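Local coordinates for putative aminotransferase (Actinomadura melliaura, PDB 4ZWV), which probably acts as a pyridoxal phosphate-dependent sugar aminotransferase in making the aminopentose of the indolocarbazole AT2433, at residues V128-R140 with R285-D297. Residues are numbered along the deposited sequence; the frame is centred on the assembly and turned at random.
Sequences VVHWTGYPVDLDR and RSPDREGSFYVYD
Thr132 meets Asp297 and Tyr134 meets Arg285 where, in the fold type I architecture of this PLP-enzyme family, the loop from strand 123-129 of the large mixed sheet to helix 138-152 packs against strand 289-290 and the segment leading from it into strand 296-300. Trp131, beside the cofactor-binding His164, reaches Asp297 through one water that accepts from NE1 and donates to OD2. Thr132 presses CG2 to within 3.4 Å of Asp297 OD2 and also against Val295 CG2, while its OG1 donates to Trp131 O and meets a water shared with Arg285 NH2 and Asp297 OD2. Its carbonyl O takes Tyr294 N at 2.9 Å, and Gly133 O receives Ser292 N. Tyr134 has CG anti to its own N (chi1 -177°), which lays the ring under Arg285: CD of the arginine sits 3.7 Å from the ring centroid, a CH-pi contact, and the guanidinium follows over the same face as a cation-pi partner, tilted 32° from the ring, with Thr107 as another polar partner. At the ring's edge, OH accepts a nearly straight bond from Ser286 N (2.8 Å, 170°). A leucine in place of Tyr134 would probably leave Ser286 N without this acceptor and the Arg285 guanidinium without its aromatic face. Next, Pro135 CD packs on Arg289 CD, and a bend at chi3 turns the guanidinium back so that its face lies over Tyr134 OH. Asp288 OD1 holds Arg289 NE in a salt bridge, and NH1 donates to Pro135 O at 2.9 Å. Finally, Asp137, whose OD1 is hydrogen-bonded to Tyr170 OH and caps the helix at Arg140 N, shares a water between its OD2 and Arg289 NH2.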
ATOM      1  N   VAL A 128      -1.975 -15.615 -13.783  1.00  9.01           N
ATOM      2  CA  VAL A 128      -2.800 -16.806 -13.594  1.00  8.44           C
ATOM      3  C   VAL A 128      -3.151 -16.906 -12.118  1.00 10.49           C
ATOM      4  O   VAL A 128      -2.305 -16.682 -11.252  1.00 11.46           O
ATOM      5  CB  VAL A 128      -2.113 -18.096 -14.091  1.00 10.95           C
ATOM      6  CG1 VAL A 128      -1.820 -18.000 -15.594  1.00 13.97           C
ATOM      7  CG2 VAL A 128      -0.847 -18.404 -13.317  1.00 14.39           C
ATOM      8  N   VAL A 129      -4.416 -17.186 -11.840  1.00  8.06           N
ATOM      9  CA  VAL A 129      -4.906 -17.218 -10.468  1.00 10.28           C
ATOM     10  C   VAL A 129      -5.241 -18.642 -10.058  1.00  8.48           C
ATOM     11  O   VAL A 129      -6.047 -19.313 -10.714  1.00  9.33           O
ATOM     12  CB  VAL A 129      -6.147 -16.320 -10.287  1.00  8.93           C
ATOM     13  CG1 VAL A 129      -6.608 -16.347  -8.830  1.00 11.01           C
ATOM     14  CG2 VAL A 129      -5.822 -14.891 -10.690  1.00  9.54           C
ATOM     15  N   HIS A 130      -4.613 -19.105  -8.980  1.00  8.16           N
ATOM     16  CA  HIS A 130      -4.924 -20.425  -8.425  1.00  9.18           C
ATOM     17  C   HIS A 130      -6.200 -20.284  -7.595  1.00 10.02           C
ATOM     18  O   HIS A 130      -6.183 -20.290  -6.359  1.00 11.79           O
ATOM     19  CB  HIS A 130      -3.758 -20.949  -7.595  1.00  9.11           C
ATOM     20  CG  HIS A 130      -2.459 -21.006  -8.340  1.00 10.27           C
ATOM     21  ND1 HIS A 130      -2.240 -21.857  -9.404  1.00 12.32           N
ATOM     22  CD2 HIS A 130      -1.303 -20.325  -8.158  1.00  9.33           C
ATOM     23  CE1 HIS A 130      -1.003 -21.699  -9.842  1.00 13.44           C
ATOM     24  NE2 HIS A 130      -0.415 -20.767  -9.105  1.00 10.10           N
ATOM     25  N   TRP A 131      -7.310 -20.144  -8.312  1.00 10.26           N
ATOM     26  CA  TRP A 131      -8.566 -19.664  -7.752  1.00  9.83           C
ATOM     27  C   TRP A 131      -9.164 -20.626  -6.728  1.00 10.16           C
ATOM     28  O   TRP A 131      -9.269 -21.824  -6.981  1.00 11.71           O
ATOM     29  CB  TRP A 131      -9.545 -19.407  -8.897  1.00 12.46           C
ATOM     30  CG  TRP A 131     -10.880 -18.852  -8.494  1.00 11.94           C
ATOM     31  CD1 TRP A 131     -12.106 -19.432  -8.704  1.00 14.78           C
ATOM     32  CD2 TRP A 131     -11.126 -17.618  -7.825  1.00 12.62           C
ATOM     33  NE1 TRP A 131     -13.100 -18.619  -8.207  1.00 15.60           N
ATOM     34  CE2 TRP A 131     -12.524 -17.501  -7.661  1.00 14.86           C
ATOM     35  CE3 TRP A 131     -10.303 -16.598  -7.340  1.00 12.27           C
ATOM     36  CZ2 TRP A 131     -13.112 -16.401  -7.031  1.00 17.84           C
ATOM     37  CZ3 TRP A 131     -10.890 -15.502  -6.717  1.00 16.88           C
ATOM     38  CH2 TRP A 131     -12.284 -15.413  -6.575  1.00 16.49           C
ATOM     39  N   THR A 132      -9.538 -20.069  -5.572  1.00  9.73           N
ATOM     40  CA  THR A 132     -10.044 -20.790  -4.388  1.00 11.67           C
ATOM     41  C   THR A 132      -9.040 -21.790  -3.813  1.00  9.93           C
ATOM     42  O   THR A 132      -9.376 -22.548  -2.901  1.00 13.52           O
ATOM     43  CB  THR A 132     -11.398 -21.526  -4.645  1.00 12.99           C
ATOM     44  OG1 THR A 132     -11.203 -22.706  -5.434  1.00 15.78           O
ATOM     45  CG2 THR A 132     -12.399 -20.603  -5.316  1.00 18.55           C
ATOM     46  N   GLY A 133      -7.805 -21.753  -4.299  1.00 10.63           N
ATOM     47  CA  GLY A 133      -6.754 -22.605  -3.757  1.00 10.60           C
ATOM     48  C   GLY A 133      -6.326 -23.740  -4.663  1.00 12.15           C
ATOM     49  O   GLY A 133      -5.426 -24.508  -4.316  1.00 12.14           O
ATOM     50  N   TYR A 134      -6.961 -23.852  -5.830  1.00 10.97           N
ATOM     51  CA  TYR A 134      -6.679 -24.969  -6.739  1.00 12.30           C
ATOM     52  C   TYR A 134      -5.670 -24.575  -7.808  1.00 10.54           C
ATOM     53  O   TYR A 134      -5.891 -23.631  -8.557  1.00 11.15           O
ATOM     54  CB  TYR A 134      -7.970 -25.465  -7.390  1.00 12.52           C
ATOM     55  CG  TYR A 134      -7.769 -26.666  -8.286  1.00 13.76           C
ATOM     56  CD1 TYR A 134      -7.352 -27.881  -7.755  1.00 17.20           C
ATOM     57  CD2 TYR A 134      -7.998 -26.588  -9.653  1.00 13.48           C
ATOM     58  CE1 TYR A 134      -7.175 -28.996  -8.560  1.00 15.80           C
ATOM     59  CE2 TYR A 134      -7.819 -27.708 -10.475  1.00 13.67           C
ATOM     60  CZ  TYR A 134      -7.398 -28.893  -9.917  1.00 15.34           C
ATOM     61  OH  TYR A 134      -7.214 -30.003 -10.715  1.00 17.92           O
ATOM     62  N   PRO A 135      -4.550 -25.300  -7.896  1.00 10.92           N
ATOM     63  CA  PRO A 135      -3.531 -24.828  -8.841  1.00 10.81           C
ATOM     64  C   PRO A 135      -3.853 -25.018 -10.321  1.00 12.04           C
ATOM     65  O   PRO A 135      -4.429 -26.026 -10.737  1.00 11.25           O
ATOM     66  CB  PRO A 135      -2.296 -25.662  -8.476  1.00 11.95           C
ATOM     67  CG  PRO A 135      -2.543 -26.104  -7.063  1.00 13.95           C
ATOM     68  CD  PRO A 135      -4.029 -26.350  -7.007  1.00 12.49           C
ATOM     69  N   VAL A 136      -3.448 -24.017 -11.090  1.00  9.86           N
ATOM     70  CA  VAL A 136      -3.393 -24.054 -12.543  1.00 11.49           C
ATOM     71  C   VAL A 136      -2.403 -25.114 -13.027  1.00 12.59           C
ATOM     72  O   VAL A 136      -1.435 -25.434 -12.331  1.00 11.63           O
ATOM     73  CB  VAL A 136      -2.979 -22.641 -13.071  1.00 14.53           C
ATOM     74  CG1 VAL A 136      -2.830 -22.601 -14.573  1.00 17.57           C
ATOM     75  CG2 VAL A 136      -4.001 -21.586 -12.610  1.00 20.77           C
ATOM     76  N   ASP A 137      -2.658 -25.667 -14.213  1.00 11.59           N
ATOM     77  CA  ASP A 137      -1.745 -26.603 -14.858  1.00 11.54           C
ATOM     78  C   ASP A 137      -0.490 -25.873 -15.363  1.00 10.19           C
ATOM     79  O   ASP A 137      -0.408 -25.491 -16.537  1.00 11.73           O
ATOM     80  CB  ASP A 137      -2.483 -27.298 -16.008  1.00 12.90           C
ATOM     81  CG  ASP A 137      -1.698 -28.442 -16.625  1.00 13.88           C
ATOM     82  OD1 ASP A 137      -0.477 -28.598 -16.369  1.00 14.50           O
ATOM     83  OD2 ASP A 137      -2.324 -29.193 -17.410  1.00 16.82           O
ATOM     84  N   LEU A 138       0.486 -25.697 -14.477  1.00 10.79           N
ATOM     85  CA  LEU A 138       1.639 -24.849 -14.770  1.00 12.51           C
ATOM     86  C   LEU A 138       2.550 -25.415 -15.855  1.00 13.27           C
ATOM     87  O   LEU A 138       3.150 -24.645 -16.608  1.00 12.74           O
ATOM     88  CB  LEU A 138       2.443 -24.596 -13.491  1.00 12.76           C
ATOM     89  CG  LEU A 138       1.699 -23.735 -12.463  1.00 12.13           C
ATOM     90  CD1 LEU A 138       2.507 -23.698 -11.173  1.00 11.58           C
ATOM     91  CD2 LEU A 138       1.462 -22.315 -12.969  1.00 11.89           C
ATOM     92  N   ASP A 139       2.647 -26.745 -15.970  1.00 11.16           N
ATOM     93  CA  ASP A 139       3.480 -27.331 -17.022  1.00 11.21           C
ATOM     94  C   ASP A 139       2.869 -27.066 -18.394  1.00 15.00           C
ATOM     95  O   ASP A 139       3.579 -26.805 -19.365  1.00 15.38           O
ATOM     96  CB  ASP A 139       3.653 -28.845 -16.837  1.00 12.19           C
ATOM     97  CG  ASP A 139       4.548 -29.225 -15.659  1.00 16.87           C
ATOM     98  OD1 ASP A 139       5.171 -28.350 -15.022  1.00 20.20           O
ATOM     99  OD2 ASP A 139       4.636 -30.446 -15.381  1.00 17.59           O
ATOM    100  N   ARG A 140       1.549 -27.162 -18.483  1.00 12.09           N
ATOM    101  CA  ARG A 140       0.877 -26.878 -19.745  1.00 13.53           C
ATOM    102  C   ARG A 140       1.066 -25.418 -20.133  1.00 14.71           C
ATOM    103  O   ARG A 140       1.348 -25.090 -21.295  1.00 15.45           O
ATOM    104  CB  ARG A 140      -0.607 -27.214 -19.653  1.00 15.54           C
ATOM    105  CG  ARG A 140      -1.331 -26.963 -20.942  1.00 21.80           C
ATOM    106  CD  ARG A 140      -2.764 -27.434 -20.884  1.00 23.65           C
ATOM    107  NE  ARG A 140      -3.462 -27.054 -22.108  1.00 25.85           N
ATOM    108  CZ  ARG A 140      -4.779 -27.005 -22.224  1.00 28.47           C
ATOM    109  NH1 ARG A 140      -5.544 -27.323 -21.190  1.00 27.55           N
ATOM    110  NH2 ARG A 140      -5.329 -26.638 -23.374  1.00 35.07           N
ATOM    111  N   ARG A 285     -11.242 -32.536  -9.301  1.00 22.73           N
ATOM    112  CA  ARG A 285      -9.875 -32.040  -9.126  1.00 20.48           C
ATOM    113  C   ARG A 285      -8.854 -33.119  -9.476  1.00 20.39           C
ATOM    114  O   ARG A 285      -9.073 -34.294  -9.221  1.00 24.70           O
ATOM    115  CB  ARG A 285      -9.649 -31.553  -7.697  1.00 21.94           C
ATOM    116  CG  ARG A 285     -10.690 -30.561  -7.194  1.00 20.09           C
ATOM    117  CD  ARG A 285     -10.817 -29.369  -8.115  1.00 19.74           C
ATOM    118  NE  ARG A 285     -11.542 -28.284  -7.461  1.00 18.57           N
ATOM    119  CZ  ARG A 285     -11.757 -27.098  -8.013  1.00 23.95           C
ATOM    120  NH1 ARG A 285     -11.303 -26.845  -9.231  1.00 20.41           N
ATOM    121  NH2 ARG A 285     -12.417 -26.168  -7.339  1.00 24.78           N
ATOM    122  N   SER A 286      -7.735 -32.705 -10.057  1.00 17.22           N
ATOM    123  CA  SER A 286      -6.716 -33.647 -10.513  1.00 18.37           C
ATOM    124  C   SER A 286      -5.834 -34.130  -9.367  1.00 18.35           C
ATOM    125  O   SER A 286      -5.485 -33.347  -8.485  1.00 18.34           O
ATOM    126  CB  SER A 286      -5.857 -32.992 -11.589  1.00 21.75           C
ATOM    127  OG  SER A 286      -4.799 -33.851 -11.976  1.00 28.12           O
ATOM    128  N   PRO A 287      -5.453 -35.416  -9.383  1.00 17.33           N
ATOM    129  CA  PRO A 287      -4.636 -35.973  -8.302  1.00 16.41           C
ATOM    130  C   PRO A 287      -3.151 -35.612  -8.390  1.00 14.86           C
ATOM    131  O   PRO A 287      -2.382 -36.083  -7.550  1.00 18.76           O
ATOM    132  CB  PRO A 287      -4.821 -37.483  -8.472  1.00 19.65           C
ATOM    133  CG  PRO A 287      -5.032 -37.647  -9.938  1.00 18.58           C
ATOM    134  CD  PRO A 287      -5.874 -36.456 -10.340  1.00 18.05           C
ATOM    135  N   ASP A 288      -2.756 -34.819  -9.382  1.00 13.96           N
ATOM    136  CA  ASP A 288      -1.343 -34.477  -9.546  1.00 15.78           C
ATOM    137  C   ASP A 288      -0.963 -33.188  -8.826  1.00 16.02           C
ATOM    138  O   ASP A 288       0.119 -32.663  -9.043  1.00 16.24           O
ATOM    139  CB  ASP A 288      -0.968 -34.366 -11.034  1.00 13.77           C
ATOM    140  CG  ASP A 288      -1.666 -33.217 -11.736  1.00 17.13           C
ATOM    141  OD1 ASP A 288      -2.636 -32.665 -11.183  1.00 18.88           O
ATOM    142  OD2 ASP A 288      -1.252 -32.861 -12.857  1.00 21.01           O
ATOM    143  N   ARG A 289      -1.857 -32.674  -7.989  1.00 12.62           N
ATOM    144  CA  ARG A 289      -1.617 -31.420  -7.296  1.00 13.09           C
ATOM    145  C   ARG A 289      -2.397 -31.396  -5.998  1.00 12.47           C
ATOM    146  O   ARG A 289      -3.297 -32.207  -5.789  1.00 15.18           O
ATOM    147  CB  ARG A 289      -1.996 -30.228  -8.181  1.00 13.58           C
ATOM    148  CG  ARG A 289      -3.488 -30.104  -8.503  1.00 12.04           C
ATOM    149  CD  ARG A 289      -3.708 -29.219  -9.730  1.00 13.89           C
ATOM    150  NE  ARG A 289      -3.386 -29.958 -10.950  1.00 14.30           N
ATOM    151  CZ  ARG A 289      -3.689 -29.572 -12.186  1.00 12.93           C
ATOM    152  NH1 ARG A 289      -4.313 -28.419 -12.402  1.00 13.66           N
ATOM    153  NH2 ARG A 289      -3.378 -30.362 -13.216  1.00 14.49           N
ATOM    154  N   GLU A 290      -2.039 -30.468  -5.117  1.00 12.71           N
ATOM    155  CA  GLU A 290      -2.704 -30.367  -3.830  1.00 14.50           C
ATOM    156  C   GLU A 290      -3.133 -28.934  -3.596  1.00 13.43           C
ATOM    157  O   GLU A 290      -2.286 -28.053  -3.448  1.00 14.45           O
ATOM    158  CB  GLU A 290      -1.787 -30.843  -2.701  1.00 15.26           C
ATOM    159  CG  GLU A 290      -2.451 -30.827  -1.331  1.00 20.83           C
ATOM    160  CD  GLU A 290      -1.565 -31.416  -0.239  1.00 31.75           C
ATOM    161  OE1 GLU A 290      -0.373 -31.042  -0.157  1.00 30.77           O
ATOM    162  OE2 GLU A 290      -2.063 -32.263   0.532  1.00 32.92           O
ATOM    163  N   GLY A 291      -4.446 -28.702  -3.597  1.00 13.16           N
ATOM    164  CA  GLY A 291      -4.982 -27.365  -3.392  1.00 14.30           C
ATOM    165  C   GLY A 291      -5.165 -27.024  -1.925  1.00 14.30           C
ATOM    166  O   GLY A 291      -4.952 -27.861  -1.044  1.00 13.95           O
ATOM    167  N   SER A 292      -5.558 -25.783  -1.662  1.00 10.69           N
ATOM    168  CA  SER A 292      -5.651 -25.312  -0.289  1.00 11.13           C
ATOM    169  C   SER A 292      -7.070 -24.994   0.161  1.00 10.68           C
ATOM    170  O   SER A 292      -7.280 -24.661   1.325  1.00 12.22           O
ATOM    171  CB  SER A 292      -4.753 -24.084  -0.113  1.00 14.57           C
ATOM    172  OG  SER A 292      -3.395 -24.466  -0.298  1.00 16.03           O
ATOM    173  N   PHE A 293      -8.033 -25.088  -0.757  1.00 12.86           N
ATOM    174  CA  PHE A 293      -9.458 -24.969  -0.401  1.00 11.22           C
ATOM    175  C   PHE A 293      -9.793 -23.771   0.486  1.00 13.83           C
ATOM    176  O   PHE A 293     -10.316 -23.903   1.591  1.00 14.09           O
ATOM    177  CB  PHE A 293      -9.934 -26.262   0.256  1.00 14.48           C
ATOM    178  CG  PHE A 293      -9.925 -27.421  -0.684  1.00 15.51           C
ATOM    179  CD1 PHE A 293     -10.944 -27.575  -1.607  1.00 17.65           C
ATOM    180  CD2 PHE A 293      -8.883 -28.327  -0.681  1.00 17.77           C
ATOM    181  CE1 PHE A 293     -10.944 -28.642  -2.498  1.00 19.31           C
ATOM    182  CE2 PHE A 293      -8.874 -29.392  -1.568  1.00 25.47           C
ATOM    183  CZ  PHE A 293      -9.909 -29.548  -2.476  1.00 21.83           C
ATOM    184  N   TYR A 294      -9.473 -22.589  -0.017  1.00 11.57           N
ATOM    185  CA  TYR A 294      -9.878 -21.350   0.623  1.00 11.63           C
ATOM    186  C   TYR A 294     -11.390 -21.381   0.866  1.00 13.08           C
ATOM    187  O   TYR A 294     -11.865 -21.011   1.947  1.00 12.98           O
ATOM    188  CB  TYR A 294      -9.472 -20.181  -0.273  1.00 11.82           C
ATOM    189  CG  TYR A 294      -9.801 -18.805   0.228  1.00 11.31           C
ATOM    190  CD1 TYR A 294      -9.309 -18.348   1.444  1.00 16.30           C
ATOM    191  CD2 TYR A 294     -10.561 -17.940  -0.548  1.00 14.89           C
ATOM    192  CE1 TYR A 294      -9.592 -17.060   1.884  1.00 15.64           C
ATOM    193  CE2 TYR A 294     -10.844 -16.658  -0.120  1.00 21.94           C
ATOM    194  CZ  TYR A 294     -10.360 -16.231   1.095  1.00 19.79           C
ATOM    195  OH  TYR A 294     -10.641 -14.954   1.518  1.00 22.51           O
ATOM    196  N   VAL A 295     -12.127 -21.826  -0.153  1.00 11.58           N
ATOM    197  CA  VAL A 295     -13.557 -22.124  -0.049  1.00 11.05           C
ATOM    198  C   VAL A 295     -13.789 -23.411  -0.843  1.00 13.58           C
ATOM    199  O   VAL A 295     -12.882 -23.870  -1.534  1.00 14.20           O
ATOM    200  CB  VAL A 295     -14.457 -20.983  -0.603  1.00 13.52           C
ATOM    201  CG1 VAL A 295     -14.311 -19.714   0.236  1.00 13.82           C
ATOM    202  CG2 VAL A 295     -14.137 -20.710  -2.066  1.00 11.65           C
ATOM    203  N   TYR A 296     -14.993 -23.966  -0.762  1.00 12.97           N
ATOM    204  CA  TYR A 296     -15.331 -25.187  -1.497  1.00 13.57           C
ATOM    205  C   TYR A 296     -16.423 -24.871  -2.515  1.00 14.15           C
ATOM    206  O   TYR A 296     -17.548 -24.544  -2.145  1.00 14.62           O
ATOM    207  CB  TYR A 296     -15.776 -26.287  -0.524  1.00 16.65           C
ATOM    208  CG  TYR A 296     -16.016 -27.624  -1.187  1.00 15.58           C
ATOM    209  CD1 TYR A 296     -14.994 -28.557  -1.299  1.00 17.26           C
ATOM    210  CD2 TYR A 296     -17.266 -27.952  -1.709  1.00 15.00           C
ATOM    211  CE1 TYR A 296     -15.207 -29.791  -1.922  1.00 16.68           C
ATOM    212  CE2 TYR A 296     -17.487 -29.176  -2.329  1.00 17.97           C
ATOM    213  CZ  TYR A 296     -16.452 -30.088  -2.427  1.00 16.75           C
ATOM    214  OH  TYR A 296     -16.667 -31.304  -3.048  1.00 20.35           O
ATOM    215  N   ASP A 297     -16.082 -24.948  -3.799  1.00 15.62           N
ATOM    216  CA  ASP A 297     -17.024 -24.583  -4.856  1.00 14.75           C
ATOM    217  C   ASP A 297     -17.874 -25.754  -5.337  1.00 15.72           C
ATOM    218  O   ASP A 297     -17.387 -26.882  -5.477  1.00 17.06           O
ATOM    219  CB  ASP A 297     -16.288 -23.998  -6.060  1.00 15.69           C
ATOM    220  CG  ASP A 297     -15.853 -22.563  -5.840  1.00 23.76           C
ATOM    221  OD1 ASP A 297     -16.199 -21.994  -4.787  1.00 22.37           O
ATOM    222  OD2 ASP A 297     -15.183 -22.004  -6.736  1.00 22.17           O
TER
HETATM  223  O   HOH W   1     -15.762 -19.598  -7.682  1.00 22.48           O
HETATM  224  O   HOH W   2      -8.423 -25.839  -3.490  1.00 15.62           O
HETATM  225  O   HOH W   3     -11.200 -24.891  -3.790  1.00 20.16           O
HETATM  226  O   HOH W   4     -13.058 -23.475  -7.542  1.00 26.44           O
HETATM  227  O   HOH W   5     -13.264 -24.384  -4.380  1.00 53.39           O
HETATM  228  O   HOH W   6      -4.116 -30.760 -15.928  1.00 33.70           O